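Side-chain contact in putative hydrolase (Chloroflexus aurantiacus J-10-fl, PDB 3CMN), which is a putative hydrolase, probably a zincin-like metallopeptidase whose substrate is not known: residues Gln288-Ala291 / Gln292-Gln296. Sequence-based numbering, arbitrary orientation.
Sequences QQIA and QRQRQ
Gln294 lies back over the preceding turn of helix 283-307, its side chain crossing that of Ile290 at about a right angle. Its CB sits 3.4 Å from the carbonyl O of Ala291, and CG comes to 3.2 Å from the carbonyl O of Ile290. Because CG stands anti to the carbonyl carbon (chi1 -65°) and the chain stays extended beyond it, the amide is carried back along the helix: CD meets CG2 of Ile290 at 3.8 Å, OE1 reaches CA of Ala291, and NE2 ends near the same Ile290 methyl. With only a methyl group at this position, as in an alanine, Ile290 CG2 would probably lose its amide cover and a gap would open beside the Ile290 carbonyl. The helix kinks at Gln292 and Arg293, where the i to i+4 ladder is interrupted; it resumes with a bent bond from Gln294 N to Ile290 O (3.0 Å), the same N-H also weakly meeting Ala291 O, and with Arg295 N to Ala291 O. In this probable zincin-like metallopeptidase the Gln294 side chain is close to, but not in contact with, an HExxH motif (His184, Glu185, His188), consistent with a zincin metal site, although no metal is bound to it. On another flank, Ile290 CD1 packs against CB of Arg293 at 3.4 Å, and both side chains touch Val166 of helix 160-169. Arg295 runs CG past the carbonyl O of Ala291 at 3.3 Å, its NE following at 3.7 Å from that O.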
ATOM      1  N   GLN A 288     -18.334  -4.324  -0.376  1.00 54.21           N
ATOM      2  CA  GLN A 288     -18.900  -5.371   0.475  1.00 54.50           C
ATOM      3  C   GLN A 288     -18.060  -6.637   0.401  1.00 53.22           C
ATOM      4  O   GLN A 288     -17.570  -7.138   1.416  1.00 52.53           O
ATOM      5  CB  GLN A 288     -20.318  -5.716   0.028  1.00 56.82           C
ATOM      6  CG  GLN A 288     -21.284  -4.562   0.075  1.00 60.92           C
ATOM      7  CD  GLN A 288     -22.618  -4.926  -0.526  1.00 63.82           C
ATOM      8  OE1 GLN A 288     -23.286  -5.854  -0.066  1.00 64.83           O
ATOM      9  NE2 GLN A 288     -23.015  -4.204  -1.571  1.00 65.82           N
ATOM     10  N   GLN A 289     -17.910  -7.149  -0.817  1.00 51.85           N
ATOM     11  CA  GLN A 289     -17.149  -8.369  -1.084  1.00 51.42           C
ATOM     12  C   GLN A 289     -15.666  -8.317  -0.714  1.00 49.99           C
ATOM     13  O   GLN A 289     -15.110  -9.274  -0.178  1.00 49.27           O
ATOM     14  CB  GLN A 289     -17.267  -8.724  -2.572  1.00 51.38           C
ATOM     15  CG  GLN A 289     -18.650  -9.162  -2.991  1.00 51.39           C
ATOM     16  CD  GLN A 289     -19.032 -10.485  -2.373  1.00 50.93           C
ATOM     17  OE1 GLN A 289     -18.504 -11.534  -2.746  1.00 52.23           O
ATOM     18  NE2 GLN A 289     -19.943 -10.448  -1.415  1.00 50.03           N
ATOM     19  N   ILE A 290     -15.029  -7.195  -1.012  1.00 49.79           N
ATOM     20  CA  ILE A 290     -13.607  -7.031  -0.756  1.00 49.55           C
ATOM     21  C   ILE A 290     -13.249  -6.767   0.718  1.00 48.86           C
ATOM     22  O   ILE A 290     -12.078  -6.779   1.094  1.00 48.72           O
ATOM     23  CB  ILE A 290     -13.052  -5.900  -1.665  1.00 47.97           C
ATOM     24  CG1 ILE A 290     -11.552  -6.077  -1.860  1.00 48.17           C
ATOM     25  CG2 ILE A 290     -13.375  -4.545  -1.075  1.00 48.77           C
ATOM     26  CD1 ILE A 290     -11.174  -7.409  -2.506  1.00 45.62           C
ATOM     27  N   ALA A 291     -14.261  -6.557   1.550  1.00 48.99           N
ATOM     28  CA  ALA A 291     -14.048  -6.284   2.969  1.00 49.63           C
ATOM     29  C   ALA A 291     -13.034  -7.209   3.658  1.00 50.23           C
ATOM     30  O   ALA A 291     -12.089  -6.737   4.300  1.00 49.49           O
ATOM     31  CB  ALA A 291     -15.380  -6.335   3.708  1.00 48.99           C
ATOM     32  N   GLN A 292     -13.226  -8.519   3.528  1.00 50.09           N
ATOM     33  CA  GLN A 292     -12.318  -9.463   4.170  1.00 50.95           C
ATOM     34  C   GLN A 292     -10.920  -9.465   3.553  1.00 50.51           C
ATOM     35  O   GLN A 292      -9.934  -9.707   4.247  1.00 50.13           O
ATOM     36  CB  GLN A 292     -12.891 -10.889   4.140  1.00 50.89           C
ATOM     37  CG  GLN A 292     -11.993 -11.899   4.860  1.00 52.44           C
ATOM     38  CD  GLN A 292     -12.516 -13.323   4.820  1.00 53.47           C
ATOM     39  OE1 GLN A 292     -13.600 -13.617   5.327  1.00 54.97           O
ATOM     40  NE2 GLN A 292     -11.739 -14.222   4.220  1.00 53.31           N
ATOM     41  N   ARG A 293     -10.837  -9.205   2.253  1.00 51.01           N
ATOM     42  CA  ARG A 293      -9.549  -9.175   1.562  1.00 51.25           C
ATOM     43  C   ARG A 293      -8.727  -7.961   2.011  1.00 50.39           C
ATOM     44  O   ARG A 293      -7.500  -7.958   1.914  1.00 50.06           O
ATOM     45  CB  ARG A 293      -9.763  -9.123   0.048  1.00 52.84           C
ATOM     46  CG  ARG A 293      -8.478  -9.168  -0.771  1.00 54.95           C
ATOM     47  CD  ARG A 293      -7.778 -10.519  -0.653  1.00 55.24           C
ATOM     48  NE  ARG A 293      -6.748 -10.670  -1.675  1.00 55.54           N
ATOM     49  CZ  ARG A 293      -6.257 -11.843  -2.057  1.00 55.89           C
ATOM     50  NH1 ARG A 293      -6.699 -12.958  -1.491  1.00 57.65           N
ATOM     51  NH2 ARG A 293      -5.352 -11.910  -3.027  1.00 54.58           N
ATOM     52  N   GLN A 294      -9.417  -6.936   2.502  1.00 49.59           N
ATOM     53  CA  GLN A 294      -8.761  -5.730   2.995  1.00 49.05           C
ATOM     54  C   GLN A 294      -8.189  -6.007   4.392  1.00 48.28           C
ATOM     55  O   GLN A 294      -7.093  -5.560   4.722  1.00 47.06           O
ATOM     56  CB  GLN A 294      -9.762  -4.575   3.062  1.00 49.78           C
ATOM     57  CG  GLN A 294     -10.304  -4.134   1.711  1.00 50.89           C
ATOM     58  CD  GLN A 294     -11.449  -3.137   1.833  1.00 53.45           C
ATOM     59  OE1 GLN A 294     -12.488  -3.429   2.431  1.00 54.71           O
ATOM     60  NE2 GLN A 294     -11.264  -1.956   1.261  1.00 54.61           N
ATOM     61  N   ARG A 295      -8.944  -6.743   5.205  1.00 48.31           N
ATOM     62  CA  ARG A 295      -8.511  -7.111   6.551  1.00 49.21           C
ATOM     63  C   ARG A 295      -7.251  -7.949   6.391  1.00 48.03           C
ATOM     64  O   ARG A 295      -6.299  -7.841   7.166  1.00 47.35           O
ATOM     65  CB  ARG A 295      -9.573  -7.969   7.248  1.00 51.31           C
ATOM     66  CG  ARG A 295     -10.961  -7.348   7.294  1.00 55.40           C
ATOM     67  CD  ARG A 295     -12.029  -8.389   7.649  1.00 58.52           C
ATOM     68  NE  ARG A 295     -13.381  -7.827   7.633  1.00 60.64           N
ATOM     69  CZ  ARG A 295     -13.777  -6.808   8.398  1.00 62.56           C
ATOM     70  NH1 ARG A 295     -12.929  -6.231   9.247  1.00 62.96           N
ATOM     71  NH2 ARG A 295     -15.024  -6.359   8.310  1.00 63.03           N
ATOM     72  N   GLN A 296      -7.268  -8.793   5.368  1.00 46.43           N
ATOM     73  CA  GLN A 296      -6.145  -9.667   5.073  1.00 46.68           C
ATOM     74  C   GLN A 296      -4.899  -8.891   4.654  1.00 45.43           C
ATOM     75  O   GLN A 296      -3.809  -9.166   5.154  1.00 44.70           O
ATOM     76  CB  GLN A 296      -6.535 -10.652   3.972  1.00 48.36           C
ATOM     77  CG  GLN A 296      -7.569 -11.672   4.411  1.00 51.41           C
ATOM     78  CD  GLN A 296      -7.939 -12.642   3.313  1.00 52.24           C
ATOM     79  OE1 GLN A 296      -8.668 -12.303   2.377  1.00 55.12           O
ATOM     80  NE2 GLN A 296      -7.429 -13.855   3.411  1.00 52.46           N
TER